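Local coordinates for PT26-6P (Thermococcus sp., PDB 2WB7), which is of unknown function but is encoded by a euryarchaeal mobile genetic element and joins two immunoglobulin-like domains to a helical domain, at residues Asp427-Leu432 / Gly450-Tyr455; Gln423-Glu428 / Ala487-Val492; Ser237-Phe242 / Lys514-Leu519. All coordinates share one frame; numbering follows the deposited sequence.

How the interactions relate
Interactions 1 and 2 lie side by side in the helical domain, their centres about 4 Å apart, and both start from helix 408-438. Interaction 1 sets that helix against helix 442-465 through small and branched apolar side chains, with one exposed glutamate at its margin. Interaction 2 reaches farther, to helix 471-499, and spans the distance with a buried salt bridge. Interaction 3 is also buried, about 16 Å from interaction 1 and 13 Å from interaction 2 between centres, but joins a loop between strands to helix 503-523 by proline-tyrosine packing. Helices 471-499 and 503-523 follow each other in the chain, and Tyr490 links interaction 2 to interaction 3.

Interaction 1. Residues Asp427-Leu432 / Gly450-Tyr455; sequences DEAEQL and GAIDEY
Ile452 reaches from helix 442-465 onto helix 408-438 and touches two consecutive residues, Ala429 and Glu430. Its CG1 methylene packs on the methyl of Ala429, with Ile452 CG1 3.4 Å from Ala429 CB. The longer branch of Ile452 lies beside its own backbone N (chi1 -62°) and continues extended through chi2, a shape that carries CD1 past Ala429 to the side chain of Glu430. There the two chains cross at about a right angle. Glu430 points its CB to the flank of its helix, and the bend at chi2 (-79°) brings the carboxylate back, so that Glu430 OE1 comes to 3.2 Å from Ile452 CD1. This is plain van der Waals contact, with no hydrogen bond between the segments. On the inner side Ala451 adds a second methyl, Ala451 CB lying 4.1 Å from Ala429 CB. Alanine suits both places because it keeps the helices near: the axes of the short segments approach to 8.9 Å and run antiparallel at 165°, as in a helical hairpin. Helices 408-438 and 442-465 follow each other in the chain, and Ile452 also packs on Leu433 one turn along the first helix. Ala451 is covered from another direction by Tyr491 and Val492 of helix 471-499. A glycine in place of Ile452 would remove the whole branch and would probably open a gap beside Ala429 and Leu433, leaving the Glu430 side chain freer to turn. Chemically, then, the hairpin is held here by shape: methyls and a methylene fill the interface, while the acidic group stays at its exposed margin, where the charge can probably be met by solvent.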
ATOM      1  N   ASP A 427     -26.229 -16.687  24.428  1.00 46.66           N
ATOM      2  CA  ASP A 427     -26.434 -15.906  25.643  1.00 48.56           C
ATOM      3  C   ASP A 427     -25.407 -14.794  25.781  1.00 49.03           C
ATOM      4  O   ASP A 427     -25.723 -13.726  26.306  1.00 49.83           O
ATOM      5  CB  ASP A 427     -26.389 -16.785  26.899  1.00 49.25           C
ATOM      6  CG  ASP A 427     -27.612 -17.682  27.031  1.00 52.11           C
ATOM      7  OD1 ASP A 427     -28.626 -17.412  26.334  1.00 55.16           O
ATOM      8  OD2 ASP A 427     -27.560 -18.658  27.821  1.00 55.02           O
ATOM      9  N   GLU A 428     -24.176 -15.039  25.338  1.00 49.26           N
ATOM     10  CA  GLU A 428     -23.112 -14.062  25.520  1.00 49.51           C
ATOM     11  C   GLU A 428     -23.115 -13.040  24.418  1.00 48.93           C
ATOM     12  O   GLU A 428     -22.735 -11.888  24.626  1.00 48.90           O
ATOM     13  CB  GLU A 428     -21.760 -14.749  25.602  1.00 49.93           C
ATOM     14  CG  GLU A 428     -21.631 -15.590  26.865  1.00 54.07           C
ATOM     15  CD  GLU A 428     -20.352 -16.407  26.897  1.00 58.55           C
ATOM     16  OE1 GLU A 428     -20.399 -17.583  27.343  1.00 60.36           O
ATOM     17  OE2 GLU A 428     -19.305 -15.872  26.459  1.00 60.18           O
ATOM     18  N   ALA A 429     -23.546 -13.469  23.239  1.00 48.39           N
ATOM     19  CA  ALA A 429     -23.740 -12.554  22.139  1.00 47.90           C
ATOM     20  C   ALA A 429     -24.809 -11.555  22.555  1.00 47.82           C
ATOM     21  O   ALA A 429     -24.739 -10.376  22.194  1.00 47.71           O
ATOM     22  CB  ALA A 429     -24.159 -13.305  20.883  1.00 47.70           C
ATOM     23  N   GLU A 430     -25.786 -12.042  23.327  1.00 47.76           N
ATOM     24  CA  GLU A 430     -26.899 -11.221  23.805  1.00 47.62           C
ATOM     25  C   GLU A 430     -26.395 -10.173  24.777  1.00 47.17           C
ATOM     26  O   GLU A 430     -26.988  -9.116  24.912  1.00 47.31           O
ATOM     27  CB  GLU A 430     -27.965 -12.073  24.496  1.00 47.73           C
ATOM     28  CG  GLU A 430     -28.703 -13.062  23.595  1.00 49.88           C
ATOM     29  CD  GLU A 430     -29.801 -12.417  22.744  1.00 53.71           C
ATOM     30  OE1 GLU A 430     -29.789 -11.179  22.563  1.00 55.25           O
ATOM     31  OE2 GLU A 430     -30.676 -13.155  22.234  1.00 55.49           O
ATOM     32  N   GLN A 431     -25.298 -10.470  25.461  1.00 46.67           N
ATOM     33  CA  GLN A 431     -24.729  -9.523  26.409  1.00 46.11           C
ATOM     34  C   GLN A 431     -24.005  -8.415  25.675  1.00 44.91           C
ATOM     35  O   GLN A 431     -24.015  -7.256  26.093  1.00 45.14           O
ATOM     36  CB  GLN A 431     -23.788 -10.231  27.371  1.00 46.44           C
ATOM     37  CG  GLN A 431     -24.540 -10.893  28.514  1.00 50.20           C
ATOM     38  CD  GLN A 431     -23.683 -11.846  29.346  1.00 55.26           C
ATOM     39  OE1 GLN A 431     -24.155 -12.410  30.342  1.00 57.31           O
ATOM     40  NE2 GLN A 431     -22.418 -12.025  28.949  1.00 56.58           N
ATOM     41  N   LEU A 432     -23.379  -8.777  24.570  1.00 43.61           N
ATOM     42  CA  LEU A 432     -22.719  -7.804  23.736  1.00 42.30           C
ATOM     43  C   LEU A 432     -23.744  -6.903  23.087  1.00 41.79           C
ATOM     44  O   LEU A 432     -23.535  -5.702  23.007  1.00 41.75           O
ATOM     45  CB  LEU A 432     -21.916  -8.496  22.648  1.00 41.99           C
ATOM     46  CG  LEU A 432     -20.601  -9.122  23.076  1.00 40.95           C
ATOM     47  CD1 LEU A 432     -19.970  -9.740  21.840  1.00 40.16           C
ATOM     48  CD2 LEU A 432     -19.664  -8.117  23.731  1.00 38.25           C
ATOM     49  N   GLY A 450     -25.493 -10.008  14.410  1.00 36.44           N
ATOM     50  CA  GLY A 450     -25.010 -10.925  13.399  1.00 35.90           C
ATOM     51  C   GLY A 450     -24.559 -12.220  14.043  1.00 35.98           C
ATOM     52  O   GLY A 450     -24.864 -13.308  13.558  1.00 35.91           O
ATOM     53  N   ALA A 451     -23.828 -12.110  15.146  1.00 35.81           N
ATOM     54  CA  ALA A 451     -23.372 -13.288  15.855  1.00 35.57           C
ATOM     55  C   ALA A 451     -24.582 -14.114  16.246  1.00 36.00           C
ATOM     56  O   ALA A 451     -24.627 -15.319  16.019  1.00 36.03           O
ATOM     57  CB  ALA A 451     -22.578 -12.898  17.086  1.00 35.06           C
ATOM     58  N   ILE A 452     -25.576 -13.462  16.833  1.00 36.72           N
ATOM     59  CA  ILE A 452     -26.762 -14.173  17.308  1.00 37.09           C
ATOM     60  C   ILE A 452     -27.446 -14.904  16.163  1.00 37.47           C
ATOM     61  O   ILE A 452     -27.837 -16.056  16.314  1.00 38.35           O
ATOM     62  CB  ILE A 452     -27.745 -13.238  18.033  1.00 37.22           C
ATOM     63  CG1 ILE A 452     -27.078 -12.639  19.275  1.00 36.79           C
ATOM     64  CG2 ILE A 452     -29.004 -13.992  18.416  1.00 37.02           C
ATOM     65  CD1 ILE A 452     -27.955 -11.672  20.032  1.00 37.05           C
ATOM     66  N   ASP A 453     -27.565 -14.265  15.006  1.00 37.55           N
ATOM     67  CA  ASP A 453     -28.155 -14.934  13.849  1.00 37.74           C
ATOM     68  C   ASP A 453     -27.305 -16.096  13.298  1.00 37.23           C
ATOM     69  O   ASP A 453     -27.846 -17.068  12.738  1.00 37.41           O
ATOM     70  CB  ASP A 453     -28.445 -13.933  12.720  1.00 38.31           C
ATOM     71  CG  ASP A 453     -29.330 -12.770  13.164  1.00 40.13           C
ATOM     72  OD1 ASP A 453     -30.153 -12.923  14.098  1.00 43.17           O
ATOM     73  OD2 ASP A 453     -29.212 -11.689  12.552  1.00 42.74           O
ATOM     74  N   GLU A 454     -25.987 -16.006  13.435  1.00 36.13           N
ATOM     75  CA  GLU A 454     -25.142 -17.077  12.920  1.00 35.43           C
ATOM     76  C   GLU A 454     -25.261 -18.333  13.776  1.00 34.82           C
ATOM     77  O   GLU A 454     -25.481 -19.442  13.249  1.00 34.29           O
ATOM     78  CB  GLU A 454     -23.691 -16.630  12.790  1.00 35.18           C
ATOM     79  CG  GLU A 454     -23.475 -15.670  11.642  1.00 36.77           C
ATOM     80  CD  GLU A 454     -23.964 -16.229  10.299  1.00 39.67           C
ATOM     81  OE1 GLU A 454     -23.568 -17.343   9.880  1.00 38.02           O
ATOM     82  OE2 GLU A 454     -24.756 -15.532   9.633  1.00 43.50           O
ATOM     83  N   TYR A 455     -25.131 -18.145  15.092  1.00 33.99           N
ATOM     84  CA  TYR A 455     -25.236 -19.237  16.040  1.00 33.18           C
ATOM     85  C   TYR A 455     -26.587 -19.902  15.887  1.00 33.24           C
ATOM     86  O   TYR A 455     -26.670 -21.121  15.848  1.00 33.08           O
ATOM     87  CB  TYR A 455     -25.043 -18.742  17.466  1.00 32.77           C
ATOM     88  CG  TYR A 455     -23.623 -18.297  17.775  1.00 32.03           C
ATOM     89  CD1 TYR A 455     -23.373 -17.183  18.573  1.00 30.32           C
ATOM     90  CD2 TYR A 455     -22.533 -18.991  17.270  1.00 31.50           C
ATOM     91  CE1 TYR A 455     -22.083 -16.782  18.872  1.00 28.92           C
ATOM     92  CE2 TYR A 455     -21.230 -18.594  17.563  1.00 30.31           C
ATOM     93  CZ  TYR A 455     -21.012 -17.489  18.362  1.00 29.39           C
ATOM     94  OH  TYR A 455     -19.715 -17.105  18.643  1.00 27.25           O
TER

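Interaction 2. Residues Gln423-Glu428 / Ala487-Val492; sequences QEKIDE and AGDYYV
Lys425 and Asp489 form a buried salt bridge that ties helix 408-438 to helix 471-499 in the helical bundle, with Lys425 NZ 2.9 Å from Asp489 OD1. The two chains cross at about a right angle. The lysine bends at chi3 (86°) and again at chi4, turning its ammonium toward the aspartate instead of running straight out; a long side chain suits this place because the nearest CA atoms, those of Lys425 and Asp489, are 8.9 Å apart. On the other oxygen a water donates to Asp489 OD2 at 2.6 Å and weakly accepts from Lys425 NZ, closing a small ring with the direct bond. The ammonium has several further partners: it also pairs with Glu485, and it donates hydrogen bonds to the backbone carbonyls of Thr387 and Tyr388 in the loop before helix 393-404. Two acidic neighbours and two carbonyls would probably keep the buried lysine charged. Asp489 OD1 has a second partner in the hydroxyl of Tyr455, on helix 442-465, so the third helix helps to position the carboxylate. The direct bond from Lys425 meets Asp489 OD1 on its syn side, 18° out of the carboxylate plane.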
ATOM      1  N   GLN A 423     -26.350 -22.424  22.378  1.00 39.78           N
ATOM      2  CA  GLN A 423     -27.284 -21.612  23.129  1.00 40.92           C
ATOM      3  C   GLN A 423     -26.510 -20.746  24.112  1.00 41.69           C
ATOM      4  O   GLN A 423     -26.833 -19.572  24.326  1.00 41.73           O
ATOM      5  CB  GLN A 423     -28.283 -22.499  23.857  1.00 41.09           C
ATOM      6  CG  GLN A 423     -29.605 -22.659  23.118  1.00 42.88           C
ATOM      7  CD  GLN A 423     -30.333 -23.961  23.459  1.00 45.03           C
ATOM      8  OE1 GLN A 423     -29.851 -24.778  24.262  1.00 45.85           O
ATOM      9  NE2 GLN A 423     -31.498 -24.163  22.840  1.00 44.21           N
ATOM     10  N   GLU A 424     -25.469 -21.321  24.700  1.00 42.31           N
ATOM     11  CA  GLU A 424     -24.667 -20.568  25.641  1.00 43.26           C
ATOM     12  C   GLU A 424     -23.914 -19.446  24.946  1.00 42.88           C
ATOM     13  O   GLU A 424     -23.924 -18.317  25.410  1.00 43.51           O
ATOM     14  CB  GLU A 424     -23.705 -21.481  26.397  1.00 43.85           C
ATOM     15  CG  GLU A 424     -22.608 -20.733  27.136  1.00 47.83           C
ATOM     16  CD  GLU A 424     -23.132 -19.760  28.203  1.00 53.69           C
ATOM     17  OE1 GLU A 424     -22.298 -19.211  28.955  1.00 56.10           O
ATOM     18  OE2 GLU A 424     -24.366 -19.530  28.288  1.00 56.35           O
ATOM     19  N   LYS A 425     -23.265 -19.744  23.830  1.00 42.55           N
ATOM     20  CA  LYS A 425     -22.595 -18.705  23.042  1.00 42.26           C
ATOM     21  C   LYS A 425     -23.569 -17.601  22.624  1.00 42.58           C
ATOM     22  O   LYS A 425     -23.201 -16.435  22.546  1.00 42.14           O
ATOM     23  CB  LYS A 425     -21.892 -19.318  21.820  1.00 41.92           C
ATOM     24  CG  LYS A 425     -20.566 -19.997  22.176  1.00 41.95           C
ATOM     25  CD  LYS A 425     -20.143 -21.024  21.152  1.00 42.20           C
ATOM     26  CE  LYS A 425     -19.361 -20.410  19.996  1.00 41.48           C
ATOM     27  NZ  LYS A 425     -17.915 -20.340  20.305  1.00 40.94           N
ATOM     28  N   ILE A 426     -24.815 -17.977  22.355  1.00 43.32           N
ATOM     29  CA  ILE A 426     -25.848 -17.003  22.052  1.00 44.08           C
ATOM     30  C   ILE A 426     -26.123 -16.095  23.243  1.00 45.15           C
ATOM     31  O   ILE A 426     -26.242 -14.879  23.090  1.00 44.73           O
ATOM     32  CB  ILE A 426     -27.139 -17.687  21.612  1.00 43.89           C
ATOM     33  CG1 ILE A 426     -26.973 -18.225  20.193  1.00 43.83           C
ATOM     34  CG2 ILE A 426     -28.286 -16.714  21.636  1.00 43.53           C
ATOM     35  CD1 ILE A 426     -28.204 -18.907  19.645  1.00 42.52           C
ATOM     36  N   ASP A 427     -26.229 -16.687  24.428  1.00 46.66           N
ATOM     37  CA  ASP A 427     -26.434 -15.906  25.643  1.00 48.56           C
ATOM     38  C   ASP A 427     -25.407 -14.794  25.781  1.00 49.03           C
ATOM     39  O   ASP A 427     -25.723 -13.726  26.306  1.00 49.83           O
ATOM     40  CB  ASP A 427     -26.389 -16.785  26.899  1.00 49.25           C
ATOM     41  CG  ASP A 427     -27.612 -17.682  27.031  1.00 52.11           C
ATOM     42  OD1 ASP A 427     -28.626 -17.412  26.334  1.00 55.16           O
ATOM     43  OD2 ASP A 427     -27.560 -18.658  27.821  1.00 55.02           O
ATOM     44  N   GLU A 428     -24.176 -15.039  25.338  1.00 49.26           N
ATOM     45  CA  GLU A 428     -23.112 -14.062  25.520  1.00 49.51           C
ATOM     46  C   GLU A 428     -23.115 -13.040  24.418  1.00 48.93           C
ATOM     47  O   GLU A 428     -22.735 -11.888  24.626  1.00 48.90           O
ATOM     48  CB  GLU A 428     -21.760 -14.749  25.602  1.00 49.93           C
ATOM     49  CG  GLU A 428     -21.631 -15.590  26.865  1.00 54.07           C
ATOM     50  CD  GLU A 428     -20.352 -16.407  26.897  1.00 58.55           C
ATOM     51  OE1 GLU A 428     -20.399 -17.583  27.343  1.00 60.36           O
ATOM     52  OE2 GLU A 428     -19.305 -15.872  26.459  1.00 60.18           O
ATOM     53  N   ALA A 487     -18.537 -18.019  11.621  1.00 29.01           N
ATOM     54  CA  ALA A 487     -19.083 -16.703  11.317  1.00 27.97           C
ATOM     55  C   ALA A 487     -19.513 -15.972  12.592  1.00 27.76           C
ATOM     56  O   ALA A 487     -19.121 -14.838  12.838  1.00 27.63           O
ATOM     57  CB  ALA A 487     -20.234 -16.857  10.380  1.00 27.51           C
ATOM     58  N   GLY A 488     -20.295 -16.644  13.421  1.00 27.89           N
ATOM     59  CA  GLY A 488     -20.713 -16.090  14.692  1.00 27.86           C
ATOM     60  C   GLY A 488     -19.530 -15.742  15.560  1.00 28.48           C
ATOM     61  O   GLY A 488     -19.519 -14.691  16.216  1.00 28.19           O
ATOM     62  N   ASP A 489     -18.524 -16.614  15.575  1.00 29.05           N
ATOM     63  CA  ASP A 489     -17.296 -16.328  16.331  1.00 29.78           C
ATOM     64  C   ASP A 489     -16.629 -15.036  15.859  1.00 29.79           C
ATOM     65  O   ASP A 489     -16.145 -14.240  16.669  1.00 29.85           O
ATOM     66  CB  ASP A 489     -16.325 -17.506  16.289  1.00 29.68           C
ATOM     67  CG  ASP A 489     -16.799 -18.674  17.149  1.00 31.96           C
ATOM     68  OD1 ASP A 489     -17.644 -18.452  18.058  1.00 32.72           O
ATOM     69  OD2 ASP A 489     -16.331 -19.814  16.927  1.00 33.78           O
ATOM     70  N   TYR A 490     -16.634 -14.819  14.547  1.00 29.95           N
ATOM     71  CA  TYR A 490     -16.058 -13.602  13.989  1.00 29.87           C
ATOM     72  C   TYR A 490     -16.853 -12.406  14.484  1.00 29.97           C
ATOM     73  O   TYR A 490     -16.276 -11.454  15.009  1.00 29.76           O
ATOM     74  CB  TYR A 490     -16.071 -13.626  12.455  1.00 29.69           C
ATOM     75  CG  TYR A 490     -14.976 -14.453  11.810  1.00 28.93           C
ATOM     76  CD1 TYR A 490     -13.645 -14.276  12.160  1.00 28.80           C
ATOM     77  CD2 TYR A 490     -15.277 -15.405  10.834  1.00 29.55           C
ATOM     78  CE1 TYR A 490     -12.623 -15.035  11.563  1.00 27.28           C
ATOM     79  CE2 TYR A 490     -14.271 -16.157  10.221  1.00 29.59           C
ATOM     80  CZ  TYR A 490     -12.947 -15.964  10.595  1.00 28.52           C
ATOM     81  OH  TYR A 490     -11.968 -16.712   9.994  1.00 27.23           O
ATOM     82  N   TYR A 491     -18.176 -12.466  14.307  1.00 30.24           N
ATOM     83  CA  TYR A 491     -19.075 -11.366  14.689  1.00 30.17           C
ATOM     84  C   TYR A 491     -18.859 -10.932  16.122  1.00 30.20           C
ATOM     85  O   TYR A 491     -18.880  -9.742  16.445  1.00 30.58           O
ATOM     86  CB  TYR A 491     -20.540 -11.743  14.474  1.00 30.04           C
ATOM     87  CG  TYR A 491     -21.032 -11.414  13.083  1.00 29.80           C
ATOM     88  CD1 TYR A 491     -21.695 -12.352  12.331  1.00 28.97           C
ATOM     89  CD2 TYR A 491     -20.803 -10.159  12.521  1.00 30.61           C
ATOM     90  CE1 TYR A 491     -22.138 -12.068  11.073  1.00 29.99           C
ATOM     91  CE2 TYR A 491     -21.238  -9.858  11.258  1.00 30.28           C
ATOM     92  CZ  TYR A 491     -21.911 -10.822  10.537  1.00 31.20           C
ATOM     93  OH  TYR A 491     -22.346 -10.554   9.265  1.00 32.63           O
ATOM     94  N   VAL A 492     -18.609 -11.911  16.975  1.00 30.07           N
ATOM     95  CA  VAL A 492     -18.409 -11.650  18.382  1.00 29.99           C
ATOM     96  C   VAL A 492     -17.079 -10.944  18.606  1.00 30.58           C
ATOM     97  O   VAL A 492     -16.996  -9.970  19.385  1.00 30.94           O
ATOM     98  CB  VAL A 492     -18.438 -12.945  19.185  1.00 30.22           C
ATOM     99  CG1 VAL A 492     -17.627 -12.776  20.460  1.00 29.61           C
ATOM    100  CG2 VAL A 492     -19.905 -13.374  19.464  1.00 30.09           C
TER
HETATM  101  O   HOH W   1     -15.117 -20.755  19.032  1.00 36.70           O

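Interaction 3. Residues Ser237-Phe242 / Lys514-Leu519; sequences SLPIKF and KEYSNL
Pro239 CG comes obliquely to the Tyr516 ring of helix 503-523, the two side chains approaching from opposite directions. Pro239 CG lies 3.6 Å from Tyr516 CE1, and Pro239 CD touches the phenol oxygen, 3.5 Å from Tyr516 OH. The Leu238 side chain crosses that of Tyr516 at about a right angle, and its CD2 methyl also reaches Tyr516 OH. Tyr490 of helix 471-499 completes the setting, its ring edge-to-face with that of Tyr516. A second flat group, the Phe242 ring, belongs to the loop's own packing: Leu238 CD1 lies over one face, offset toward the rim, Lys241 CE stands over the centre of the opposite face, 3.4 Å above the plane, and Pro239 O sits at the edge in the ring plane.

Proline suits the approach to the helix because its ring is apolar and rigid. Its carbonyl then accepts the bond from Phe242 N to Pro239 O, 3.1 Å, at the start of the 3-10 segment. Just before it, Ser237 OG donates to Leu238 O in the carbonyl plane, on a lone pair. Tyr516 holds its CG beside the backbone N (chi1 -76°), a torsion that carries the ring out toward the loop. A tyrosine fits this buried place because the ring packs while its hydroxyl is satisfied by Asp12, near the start of the chain; the charged end of Lys241 is likewise paired, with Asp393 and Asp7.

Taken together, a loop with a proline just ahead of a 3-10 segment, which links strands 221-222 and 253-261, docks on an aromatic pair carried by two successive helices: a junction, apolar where proline meets tyrosine and tied by polar bonds around it, between the beta-rich part of the molecule and its C-terminal helical domain.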
ATOM      1  N   SER A 237      -8.031 -13.623   9.996  1.00 33.20           N
ATOM      2  CA  SER A 237      -7.405 -14.814  10.520  1.00 32.48           C
ATOM      3  C   SER A 237      -8.311 -15.989  10.276  1.00 32.60           C
ATOM      4  O   SER A 237      -9.530 -15.849  10.314  1.00 32.94           O
ATOM      5  CB  SER A 237      -7.207 -14.660  12.020  1.00 32.23           C
ATOM      6  OG  SER A 237      -6.739 -15.848  12.612  1.00 30.96           O
ATOM      7  N   LEU A 238      -7.732 -17.150  10.010  1.00 32.24           N
ATOM      8  CA  LEU A 238      -8.529 -18.356  10.006  1.00 31.96           C
ATOM      9  C   LEU A 238      -9.171 -18.515  11.391  1.00 32.26           C
ATOM     10  O   LEU A 238      -8.665 -17.997  12.382  1.00 32.25           O
ATOM     11  CB  LEU A 238      -7.644 -19.558   9.674  1.00 31.78           C
ATOM     12  CG  LEU A 238      -7.319 -19.759   8.193  1.00 31.27           C
ATOM     13  CD1 LEU A 238      -6.225 -20.797   8.040  1.00 29.37           C
ATOM     14  CD2 LEU A 238      -8.576 -20.131   7.375  1.00 29.06           C
ATOM     15  N   PRO A 239     -10.291 -19.230  11.469  1.00 32.21           N
ATOM     16  CA  PRO A 239     -10.892 -19.519  12.759  1.00 32.56           C
ATOM     17  C   PRO A 239      -9.921 -20.193  13.732  1.00 32.96           C
ATOM     18  O   PRO A 239      -9.015 -20.892  13.314  1.00 32.98           O
ATOM     19  CB  PRO A 239     -12.035 -20.472  12.391  1.00 32.75           C
ATOM     20  CG  PRO A 239     -12.444 -20.024  11.012  1.00 32.66           C
ATOM     21  CD  PRO A 239     -11.136 -19.669  10.346  1.00 32.39           C
ATOM     22  N   ILE A 240     -10.124 -19.996  15.031  1.00 33.69           N
ATOM     23  CA  ILE A 240      -9.171 -20.483  16.032  1.00 34.02           C
ATOM     24  C   ILE A 240      -8.932 -21.991  16.011  1.00 34.84           C
ATOM     25  O   ILE A 240      -7.922 -22.465  16.536  1.00 34.71           O
ATOM     26  CB  ILE A 240      -9.552 -20.053  17.478  1.00 33.53           C
ATOM     27  CG1 ILE A 240     -10.880 -20.691  17.885  1.00 33.11           C
ATOM     28  CG2 ILE A 240      -9.584 -18.545  17.582  1.00 32.83           C
ATOM     29  CD1 ILE A 240     -11.334 -20.351  19.280  1.00 32.67           C
ATOM     30  N   LYS A 241      -9.847 -22.763  15.436  1.00 35.96           N
ATOM     31  CA  LYS A 241      -9.623 -24.208  15.412  1.00 36.98           C
ATOM     32  C   LYS A 241      -8.305 -24.559  14.725  1.00 38.16           C
ATOM     33  O   LYS A 241      -7.735 -25.609  14.984  1.00 38.18           O
ATOM     34  CB  LYS A 241     -10.782 -24.980  14.775  1.00 36.37           C
ATOM     35  CG  LYS A 241     -10.884 -24.847  13.283  1.00 36.01           C
ATOM     36  CD  LYS A 241     -11.128 -26.190  12.642  1.00 34.39           C
ATOM     37  CE  LYS A 241     -10.199 -26.379  11.464  1.00 34.35           C
ATOM     38  NZ  LYS A 241      -9.933 -27.815  11.215  1.00 33.25           N
ATOM     39  N   PHE A 242      -7.807 -23.662  13.878  1.00 39.98           N
ATOM     40  CA  PHE A 242      -6.644 -23.974  13.057  1.00 41.97           C
ATOM     41  C   PHE A 242      -5.349 -23.889  13.836  1.00 43.67           C
ATOM     42  O   PHE A 242      -4.285 -24.068  13.279  1.00 44.07           O
ATOM     43  CB  PHE A 242      -6.591 -23.089  11.811  1.00 41.52           C
ATOM     44  CG  PHE A 242      -7.584 -23.477  10.759  1.00 40.77           C
ATOM     45  CD1 PHE A 242      -8.805 -22.830  10.666  1.00 39.11           C
ATOM     46  CD2 PHE A 242      -7.304 -24.499   9.866  1.00 40.79           C
ATOM     47  CE1 PHE A 242      -9.726 -23.181   9.699  1.00 38.42           C
ATOM     48  CE2 PHE A 242      -8.234 -24.868   8.888  1.00 40.28           C
ATOM     49  CZ  PHE A 242      -9.445 -24.202   8.805  1.00 38.84           C
ATOM     50  N   LYS A 514     -19.260 -12.310   7.162  1.00 35.53           N
ATOM     51  CA  LYS A 514     -20.114 -12.365   5.985  1.00 36.67           C
ATOM     52  C   LYS A 514     -19.649 -13.477   5.044  1.00 36.44           C
ATOM     53  O   LYS A 514     -20.459 -14.138   4.391  1.00 36.09           O
ATOM     54  CB  LYS A 514     -20.123 -11.018   5.272  1.00 37.18           C
ATOM     55  CG  LYS A 514     -21.045 -10.965   4.078  1.00 40.19           C
ATOM     56  CD  LYS A 514     -22.522 -11.094   4.513  1.00 45.55           C
ATOM     57  CE  LYS A 514     -23.401 -11.658   3.366  1.00 47.98           C
ATOM     58  NZ  LYS A 514     -23.250 -10.914   2.050  1.00 47.81           N
ATOM     59  N   GLU A 515     -18.340 -13.683   4.974  1.00 36.67           N
ATOM     60  CA  GLU A 515     -17.788 -14.641   4.017  1.00 37.12           C
ATOM     61  C   GLU A 515     -18.110 -16.073   4.401  1.00 36.60           C
ATOM     62  O   GLU A 515     -18.652 -16.823   3.599  1.00 36.72           O
ATOM     63  CB  GLU A 515     -16.281 -14.467   3.891  1.00 37.60           C
ATOM     64  CG  GLU A 515     -15.872 -13.245   3.093  1.00 41.37           C
ATOM     65  CD  GLU A 515     -14.361 -13.026   3.123  1.00 46.17           C
ATOM     66  OE1 GLU A 515     -13.638 -13.957   3.561  1.00 46.76           O
ATOM     67  OE2 GLU A 515     -13.900 -11.925   2.722  1.00 47.76           O
ATOM     68  N   TYR A 516     -17.777 -16.447   5.634  1.00 35.97           N
ATOM     69  CA  TYR A 516     -18.046 -17.784   6.135  1.00 35.35           C
ATOM     70  C   TYR A 516     -19.547 -18.076   6.213  1.00 34.81           C
ATOM     71  O   TYR A 516     -19.997 -19.198   5.992  1.00 34.74           O
ATOM     72  CB  TYR A 516     -17.382 -17.964   7.505  1.00 35.62           C
ATOM     73  CG  TYR A 516     -15.890 -18.167   7.416  1.00 36.10           C
ATOM     74  CD1 TYR A 516     -15.291 -19.342   7.872  1.00 35.68           C
ATOM     75  CD2 TYR A 516     -15.081 -17.187   6.844  1.00 36.35           C
ATOM     76  CE1 TYR A 516     -13.910 -19.523   7.776  1.00 37.27           C
ATOM     77  CE2 TYR A 516     -13.717 -17.356   6.745  1.00 36.90           C
ATOM     78  CZ  TYR A 516     -13.135 -18.524   7.203  1.00 37.06           C
ATOM     79  OH  TYR A 516     -11.782 -18.675   7.081  1.00 36.05           O
ATOM     80  N   SER A 517     -20.332 -17.068   6.535  1.00 34.30           N
ATOM     81  CA  SER A 517     -21.754 -17.251   6.511  1.00 34.24           C
ATOM     82  C   SER A 517     -22.207 -17.626   5.103  1.00 33.92           C
ATOM     83  O   SER A 517     -22.985 -18.561   4.932  1.00 33.89           O
ATOM     84  CB  SER A 517     -22.460 -15.998   7.005  1.00 34.23           C
ATOM     85  OG  SER A 517     -23.858 -16.148   6.875  1.00 35.84           O
ATOM     86  N   ASN A 518     -21.695 -16.938   4.089  1.00 33.73           N
ATOM     87  CA  ASN A 518     -22.069 -17.278   2.727  1.00 34.10           C
ATOM     88  C   ASN A 518     -21.566 -18.649   2.303  1.00 33.71           C
ATOM     89  O   ASN A 518     -22.214 -19.347   1.526  1.00 33.81           O
ATOM     90  CB  ASN A 518     -21.629 -16.203   1.727  1.00 34.56           C
ATOM     91  CG  ASN A 518     -22.309 -14.864   1.973  1.00 36.50           C
ATOM     92  OD1 ASN A 518     -21.869 -13.834   1.470  1.00 39.69           O
ATOM     93  ND2 ASN A 518     -23.374 -14.872   2.755  1.00 38.42           N
ATOM     94  N   LEU A 519     -20.401 -19.038   2.797  1.00 33.56           N
ATOM     95  CA  LEU A 519     -19.899 -20.362   2.477  1.00 33.45           C
ATOM     96  C   LEU A 519     -20.865 -21.380   3.067  1.00 34.03           C
ATOM     97  O   LEU A 519     -21.235 -22.372   2.402  1.00 34.17           O
ATOM     98  CB  LEU A 519     -18.493 -20.565   3.028  1.00 33.11           C
ATOM     99  CG  LEU A 519     -17.847 -21.921   2.730  1.00 32.05           C
ATOM    100  CD1 LEU A 519     -17.989 -22.265   1.279  1.00 30.97           C
ATOM    101  CD2 LEU A 519     -16.403 -21.910   3.117  1.00 31.90           C
TER